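Iminosuccinate reductase (Paracoccus denitrificans, PDB 6RQA) catalyses the NADH-dependent reduction of iminosuccinate to L-aspartate, regenerating the amino donor for the first step of the beta-hydroxyaspartate cycle during glyoxylate assimilation. Local coordinates at residues A148-A156 / H171-N180. Sequence-based numbering, arbitrary orientation.
Sequences AKVLGMIGA and HRFEKVIGWN. With NAD (nicotinamide-adenine-dinucleotide), chain C.
Leu-151 CB makes a CH-pi contact over one face of the Phe-173 ring, 3.7 Å from its centroid, while His-171 CD2 covers the opposite face, a slot suited to a flat, hydrophobic phenylalanine. A chi1 of -176° carries the His-171 ring toward Ala-148, where NE2 donates a hydrogen bond in its ring plane to a lone pair of Ala-148 O. Next along, Lys-149 O accepts from the backbone N of both Glu-174 and Lys-175, while Lys-149 bends so that NZ reaches Glu-174 OE2 in a salt bridge (2.6 Å), on the syn side but 33° out of the carboxylate plane. Strands 150-154 and 175-179 then run parallel, joined by backbone bonds from Leu-151 N–Lys-175 O to Gly-155 N–Trp-179 O. On one face Val-150 CG1 meets Ile-177 CD1 (3.8 Å) and Ile-154 CG2 touches the edge of Trp-179; on the other, Met-153 and Val-176 pack against helix 158-170, the connection of this right-handed Rossmann-fold crossover. At the phi of Gly-155 (122°) a CB would press on Ile-154 O, so glycine fits. Ala-156 N donates to Asn-180 OD1 (2.9 Å) from above the amide plane and ND2 bonds His-182 O, probably fixing the amide of Asn-180, which binds NAD, with OD1 close to ribose O2B.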
ATOM      1  N   ALA A 148     -21.927 -15.875  30.897  1.00 64.37           N
ATOM      2  CA  ALA A 148     -22.074 -14.425  30.855  1.00 61.02           C
ATOM      3  C   ALA A 148     -23.517 -14.064  30.525  1.00 59.73           C
ATOM      4  O   ALA A 148     -24.048 -14.481  29.490  1.00 60.19           O
ATOM      5  CB  ALA A 148     -21.118 -13.823  29.830  1.00 57.78           C
ATOM      6  N   LYS A 149     -24.152 -13.291  31.404  1.00 56.52           N
ATOM      7  CA  LYS A 149     -25.567 -12.969  31.278  1.00 56.98           C
ATOM      8  C   LYS A 149     -25.837 -11.539  30.842  1.00 54.47           C
ATOM      9  O   LYS A 149     -26.882 -11.283  30.239  1.00 49.45           O
ATOM     10  CB  LYS A 149     -26.287 -13.222  32.610  1.00 60.64           C
ATOM     11  CG  LYS A 149     -25.978 -14.579  33.227  1.00 70.62           C
ATOM     12  CD  LYS A 149     -26.427 -14.653  34.679  1.00 85.68           C
ATOM     13  CE  LYS A 149     -27.932 -14.819  34.794  1.00 99.96           C
ATOM     14  NZ  LYS A 149     -28.381 -16.140  34.273  1.00105.08           N
ATOM     15  N   VAL A 150     -24.930 -10.606  31.124  1.00 42.60           N
ATOM     16  CA  VAL A 150     -25.142  -9.189  30.856  1.00 38.52           C
ATOM     17  C   VAL A 150     -24.017  -8.682  29.966  1.00 39.02           C
ATOM     18  O   VAL A 150     -22.836  -8.844  30.293  1.00 43.78           O
ATOM     19  CB  VAL A 150     -25.215  -8.369  32.157  1.00 42.35           C
ATOM     20  CG1 VAL A 150     -25.322  -6.885  31.841  1.00 36.29           C
ATOM     21  CG2 VAL A 150     -26.390  -8.827  33.005  1.00 37.33           C
ATOM     22  N   LEU A 151     -24.388  -8.061  28.850  1.00 46.27           N
ATOM     23  CA  LEU A 151     -23.443  -7.470  27.914  1.00 33.11           C
ATOM     24  C   LEU A 151     -23.397  -5.963  28.124  1.00 40.84           C
ATOM     25  O   LEU A 151     -24.440  -5.303  28.151  1.00 47.78           O
ATOM     26  CB  LEU A 151     -23.838  -7.791  26.472  1.00 32.15           C
ATOM     27  CG  LEU A 151     -23.033  -7.106  25.367  1.00 37.70           C
ATOM     28  CD1 LEU A 151     -21.592  -7.593  25.369  1.00 36.83           C
ATOM     29  CD2 LEU A 151     -23.682  -7.338  24.011  1.00 32.82           C
ATOM     30  N   GLY A 152     -22.189  -5.424  28.272  1.00 43.03           N
ATOM     31  CA  GLY A 152     -22.019  -3.997  28.466  1.00 39.07           C
ATOM     32  C   GLY A 152     -21.437  -3.300  27.255  1.00 41.11           C
ATOM     33  O   GLY A 152     -20.342  -3.645  26.800  1.00 48.65           O
ATOM     34  N   MET A 153     -22.158  -2.315  26.725  1.00 46.42           N
ATOM     35  CA  MET A 153     -21.742  -1.578  25.538  1.00 37.52           C
ATOM     36  C   MET A 153     -21.253  -0.198  25.954  1.00 46.37           C
ATOM     37  O   MET A 153     -22.024   0.601  26.497  1.00 55.87           O
ATOM     38  CB  MET A 153     -22.890  -1.454  24.535  1.00 35.24           C
ATOM     39  CG  MET A 153     -23.368  -2.775  23.964  1.00 48.67           C
ATOM     40  SD  MET A 153     -22.112  -3.604  22.972  1.00 54.59           S
ATOM     41  CE  MET A 153     -21.816  -2.375  21.702  1.00 59.71           C
ATOM     42  N   ILE A 154     -19.978   0.079  25.700  1.00 48.12           N
ATOM     43  CA  ILE A 154     -19.401   1.399  25.915  1.00 42.98           C
ATOM     44  C   ILE A 154     -19.257   2.042  24.541  1.00 48.68           C
ATOM     45  O   ILE A 154     -18.282   1.799  23.821  1.00 59.30           O
ATOM     46  CB  ILE A 154     -18.065   1.331  26.655  1.00 44.05           C
ATOM     47  CG1 ILE A 154     -18.257   0.693  28.033  1.00 50.91           C
ATOM     48  CG2 ILE A 154     -17.469   2.731  26.797  1.00 33.48           C
ATOM     49  CD1 ILE A 154     -17.001   0.671  28.876  1.00 45.98           C
ATOM     50  N   GLY A 155     -20.241   2.853  24.166  1.00 43.37           N
ATOM     51  CA  GLY A 155     -20.196   3.511  22.861  1.00 37.43           C
ATOM     52  C   GLY A 155     -21.432   3.146  22.066  1.00 48.83           C
ATOM     53  O   GLY A 155     -21.861   1.993  22.018  1.00 52.31           O
ATOM     54  N   ALA A 156     -22.019   4.161  21.431  1.00 45.95           N
ATOM     55  CA  ALA A 156     -23.230   3.995  20.637  1.00 46.84           C
ATOM     56  C   ALA A 156     -23.046   4.546  19.229  1.00 52.91           C
ATOM     57  O   ALA A 156     -23.999   5.041  18.619  1.00 59.97           O
ATOM     58  CB  ALA A 156     -24.423   4.660  21.319  1.00 50.97           C
ATOM     59  N   HIS A 171     -22.873 -15.593  21.570  1.00 50.27           N
ATOM     60  CA  HIS A 171     -23.166 -15.858  22.970  1.00 42.54           C
ATOM     61  C   HIS A 171     -24.588 -15.418  23.279  1.00 50.05           C
ATOM     62  O   HIS A 171     -25.050 -14.389  22.778  1.00 50.39           O
ATOM     63  CB  HIS A 171     -22.177 -15.135  23.894  1.00 32.83           C
ATOM     64  CG  HIS A 171     -22.371 -15.442  25.346  1.00 49.23           C
ATOM     65  ND1 HIS A 171     -21.851 -16.569  25.944  1.00 54.06           N
ATOM     66  CD2 HIS A 171     -23.030 -14.769  26.319  1.00 50.71           C
ATOM     67  CE1 HIS A 171     -22.180 -16.577  27.223  1.00 54.38           C
ATOM     68  NE2 HIS A 171     -22.895 -15.495  27.476  1.00 52.42           N
ATOM     69  N   ARG A 172     -25.275 -16.201  24.107  1.00 52.16           N
ATOM     70  CA  ARG A 172     -26.660 -15.926  24.469  1.00 58.50           C
ATOM     71  C   ARG A 172     -26.676 -15.075  25.733  1.00 54.30           C
ATOM     72  O   ARG A 172     -26.347 -15.559  26.821  1.00 51.78           O
ATOM     73  CB  ARG A 172     -27.432 -17.229  24.663  1.00 61.70           C
ATOM     74  CG  ARG A 172     -28.936 -17.054  24.806  1.00 78.53           C
ATOM     75  CD  ARG A 172     -29.379 -17.176  26.254  1.00 93.61           C
ATOM     76  NE  ARG A 172     -30.831 -17.103  26.386  1.00103.93           N
ATOM     77  CZ  ARG A 172     -31.486 -17.275  27.530  1.00103.60           C
ATOM     78  NH1 ARG A 172     -32.810 -17.191  27.558  1.00100.52           N
ATOM     79  NH2 ARG A 172     -30.818 -17.535  28.646  1.00100.53           N
ATOM     80  N   PHE A 173     -27.049 -13.809  25.589  1.00 46.30           N
ATOM     81  CA  PHE A 173     -27.139 -12.884  26.709  1.00 45.41           C
ATOM     82  C   PHE A 173     -28.586 -12.743  27.165  1.00 47.80           C
ATOM     83  O   PHE A 173     -29.529 -13.098  26.453  1.00 47.19           O
ATOM     84  CB  PHE A 173     -26.575 -11.510  26.332  1.00 35.13           C
ATOM     85  CG  PHE A 173     -25.084 -11.493  26.135  1.00 32.31           C
ATOM     86  CD1 PHE A 173     -24.233 -11.290  27.208  1.00 39.19           C
ATOM     87  CD2 PHE A 173     -24.536 -11.669  24.876  1.00 35.73           C
ATOM     88  CE1 PHE A 173     -22.861 -11.269  27.030  1.00 32.71           C
ATOM     89  CE2 PHE A 173     -23.166 -11.649  24.691  1.00 38.61           C
ATOM     90  CZ  PHE A 173     -22.328 -11.449  25.771  1.00 35.34           C
ATOM     91  N   GLU A 174     -28.751 -12.213  28.378  1.00 46.31           N
ATOM     92  CA  GLU A 174     -30.069 -11.945  28.931  1.00 54.83           C
ATOM     93  C   GLU A 174     -30.417 -10.465  28.982  1.00 56.56           C
ATOM     94  O   GLU A 174     -31.606 -10.129  28.992  1.00 52.48           O
ATOM     95  CB  GLU A 174     -30.184 -12.525  30.348  1.00 50.21           C
ATOM     96  CG  GLU A 174     -29.901 -14.012  30.438  1.00 69.23           C
ATOM     97  CD  GLU A 174     -29.951 -14.524  31.864  1.00 80.87           C
ATOM     98  OE1 GLU A 174     -30.243 -13.719  32.773  1.00 80.88           O
ATOM     99  OE2 GLU A 174     -29.697 -15.728  32.074  1.00 89.64           O
ATOM    100  N   LYS A 175     -29.422  -9.583  29.009  1.00 38.48           N
ATOM    101  CA  LYS A 175     -29.658  -8.155  29.144  1.00 46.77           C
ATOM    102  C   LYS A 175     -28.486  -7.405  28.530  1.00 50.18           C
ATOM    103  O   LYS A 175     -27.359  -7.906  28.498  1.00 51.23           O
ATOM    104  CB  LYS A 175     -29.844  -7.763  30.617  1.00 38.77           C
ATOM    105  CG  LYS A 175     -30.266  -6.324  30.848  1.00 43.19           C
ATOM    106  CD  LYS A 175     -30.374  -6.018  32.332  1.00 40.08           C
ATOM    107  CE  LYS A 175     -30.790  -4.576  32.566  1.00 49.66           C
ATOM    108  NZ  LYS A 175     -30.895  -4.260  34.018  1.00 69.34           N
ATOM    109  N   VAL A 176     -28.764  -6.202  28.030  1.00 38.07           N
ATOM    110  CA  VAL A 176     -27.744  -5.320  27.475  1.00 33.51           C
ATOM    111  C   VAL A 176     -27.833  -3.984  28.196  1.00 46.27           C
ATOM    112  O   VAL A 176     -28.887  -3.339  28.184  1.00 51.26           O
ATOM    113  CB  VAL A 176     -27.907  -5.125  25.958  1.00 42.93           C
ATOM    114  CG1 VAL A 176     -26.809  -4.215  25.422  1.00 42.51           C
ATOM    115  CG2 VAL A 176     -27.893  -6.465  25.239  1.00 37.37           C
ATOM    116  N   ILE A 177     -26.736  -3.572  28.826  1.00 53.05           N
ATOM    117  CA  ILE A 177     -26.617  -2.253  29.438  1.00 51.86           C
ATOM    118  C   ILE A 177     -25.605  -1.451  28.634  1.00 54.74           C
ATOM    119  O   ILE A 177     -24.599  -1.996  28.163  1.00 57.82           O
ATOM    120  CB  ILE A 177     -26.209  -2.341  30.923  1.00 48.28           C
ATOM    121  CG1 ILE A 177     -24.930  -3.165  31.086  1.00 46.34           C
ATOM    122  CG2 ILE A 177     -27.341  -2.931  31.753  1.00 36.87           C
ATOM    123  CD1 ILE A 177     -24.465  -3.292  32.522  1.00 48.56           C
ATOM    124  N   GLY A 178     -25.876  -0.158  28.465  1.00 54.04           N
ATOM    125  CA  GLY A 178     -25.057   0.670  27.608  1.00 50.81           C
ATOM    126  C   GLY A 178     -24.744   2.008  28.246  1.00 50.37           C
ATOM    127  O   GLY A 178     -25.464   2.498  29.119  1.00 49.15           O
ATOM    128  N   TRP A 179     -23.640   2.592  27.786  1.00 51.31           N
ATOM    129  CA  TRP A 179     -23.220   3.923  28.198  1.00 46.42           C
ATOM    130  C   TRP A 179     -22.532   4.592  27.018  1.00 51.77           C
ATOM    131  O   TRP A 179     -21.829   3.932  26.247  1.00 56.60           O
ATOM    132  CB  TRP A 179     -22.279   3.872  29.407  1.00 36.26           C
ATOM    133  CG  TRP A 179     -21.789   5.223  29.847  1.00 61.46           C
ATOM    134  CD1 TRP A 179     -22.376   6.052  30.760  1.00 71.13           C
ATOM    135  CD2 TRP A 179     -20.610   5.901  29.392  1.00 62.14           C
ATOM    136  NE1 TRP A 179     -21.636   7.201  30.901  1.00 66.02           N
ATOM    137  CE2 TRP A 179     -20.548   7.133  30.072  1.00 66.34           C
ATOM    138  CE3 TRP A 179     -19.603   5.584  28.475  1.00 64.91           C
ATOM    139  CZ2 TRP A 179     -19.518   8.049  29.864  1.00 74.27           C
ATOM    140  CZ3 TRP A 179     -18.581   6.495  28.271  1.00 70.46           C
ATOM    141  CH2 TRP A 179     -18.547   7.712  28.962  1.00 71.07           C
ATOM    142  N   ASN A 180     -22.740   5.900  26.880  1.00 48.37           N
ATOM    143  CA  ASN A 180     -22.176   6.656  25.775  1.00 65.36           C
ATOM    144  C   ASN A 180     -21.760   8.033  26.273  1.00 77.60           C
ATOM    145  O   ASN A 180     -22.473   8.637  27.090  1.00 83.32           O
ATOM    146  CB  ASN A 180     -23.185   6.800  24.626  1.00 66.36           C
ATOM    147  CG  ASN A 180     -22.527   7.174  23.313  1.00 64.16           C
ATOM    148  OD1 ASN A 180     -21.497   6.615  22.937  1.00 61.61           O
ATOM    149  ND2 ASN A 180     -23.122   8.128  22.607  1.00 68.11           N
TER
HETATM  150  PA  NAD C 401     -18.394   6.930  15.464  0.82 75.29           P
HETATM  151  O1A NAD C 401     -17.762   8.294  15.479  0.82 74.69           O
HETATM  152  O2A NAD C 401     -19.621   6.422  14.777  0.82 69.43           O
HETATM  153  O5B NAD C 401     -18.904   6.889  17.122  0.82 69.20           O
HETATM  154  C5B NAD C 401     -17.882   7.424  17.870  0.82 56.92           C
HETATM  155  C4B NAD C 401     -18.253   7.329  19.328  0.82 57.34           C
HETATM  156  O4B NAD C 401     -17.130   7.720  20.094  0.82 53.49           O
HETATM  157  C3B NAD C 401     -19.341   8.379  19.537  0.82 73.51           C
HETATM  158  O3B NAD C 401     -20.536   7.700  19.327  0.82 82.06           O
HETATM  159  C2B NAD C 401     -19.126   8.763  21.006  0.82 66.49           C
HETATM  160  O2B NAD C 401     -19.799   7.915  21.873  0.82 66.72           O
HETATM  161  C1B NAD C 401     -17.578   8.503  21.198  0.82 58.13           C
HETATM  162  N9A NAD C 401     -16.815   9.755  21.143  0.82 62.12           N
HETATM  163  C8A NAD C 401     -16.701  10.706  20.112  0.82 69.34           C
HETATM  164  N7A NAD C 401     -15.904  11.725  20.433  0.82 73.60           N
HETATM  165  C5A NAD C 401     -15.468  11.431  21.738  0.82 74.78           C
HETATM  166  C6A NAD C 401     -14.609  12.112  22.641  0.82 78.93           C
HETATM  167  N6A NAD C 401     -14.038  13.292  22.267  0.82 74.07           N
HETATM  168  N1A NAD C 401     -14.350  11.587  23.883  0.82 82.43           N
HETATM  169  C2A NAD C 401     -14.963  10.399  24.184  0.82 76.16           C
HETATM  170  N3A NAD C 401     -15.794   9.641  23.436  0.82 70.01           N
HETATM  171  C4A NAD C 401     -16.028  10.202  22.200  0.82 70.42           C
HETATM  172  O3  NAD C 401     -17.041   6.067  15.324  0.82 90.46           O
HETATM  173  PN  NAD C 401     -17.243   4.574  14.826  0.82 83.58           P
HETATM  174  O1N NAD C 401     -18.318   3.704  15.429  0.82 73.00           O
HETATM  175  O2N NAD C 401     -16.799   4.712  13.414  0.82 84.72           O
HETATM  176  O5D NAD C 401     -15.815   3.677  15.402  0.82 83.90           O
HETATM  177  C5D NAD C 401     -15.482   4.213  16.609  0.82 73.88           C
HETATM  178  C4D NAD C 401     -14.078   3.779  16.948  0.82 65.32           C
HETATM  179  O4D NAD C 401     -13.879   2.444  16.433  0.82 67.08           O
HETATM  180  C3D NAD C 401     -13.111   4.716  16.165  0.82 61.50           C
HETATM  181  O3D NAD C 401     -12.183   5.158  17.092  0.82 56.40           O
HETATM  182  C2D NAD C 401     -12.475   3.771  15.129  0.82 63.63           C
HETATM  183  O2D NAD C 401     -11.117   3.974  14.933  0.82 68.66           O
HETATM  184  C1D NAD C 401     -12.592   2.437  15.903  0.82 58.36           C
HETATM  185  N1N NAD C 401     -12.513   1.279  14.926  0.82 48.34           N
HETATM  186  C2N NAD C 401     -11.774   0.206  15.331  0.82 47.39           C
HETATM  187  C3N NAD C 401     -11.653  -0.898  14.489  0.82 49.80           C
HETATM  188  C7N NAD C 401     -10.828  -2.027  15.011  0.82 43.11           C
HETATM  189  O7N NAD C 401     -10.641  -3.048  14.359  0.82 31.67           O
HETATM  190  N7N NAD C 401     -10.289  -1.865  16.264  0.82 41.81           N
HETATM  191  C4N NAD C 401     -12.285  -0.890  13.245  0.82 47.08           C
HETATM  192  C5N NAD C 401     -13.030   0.217  12.858  0.82 47.95           C
HETATM  193  C6N NAD C 401     -13.145   1.319  13.714  0.82 50.76           C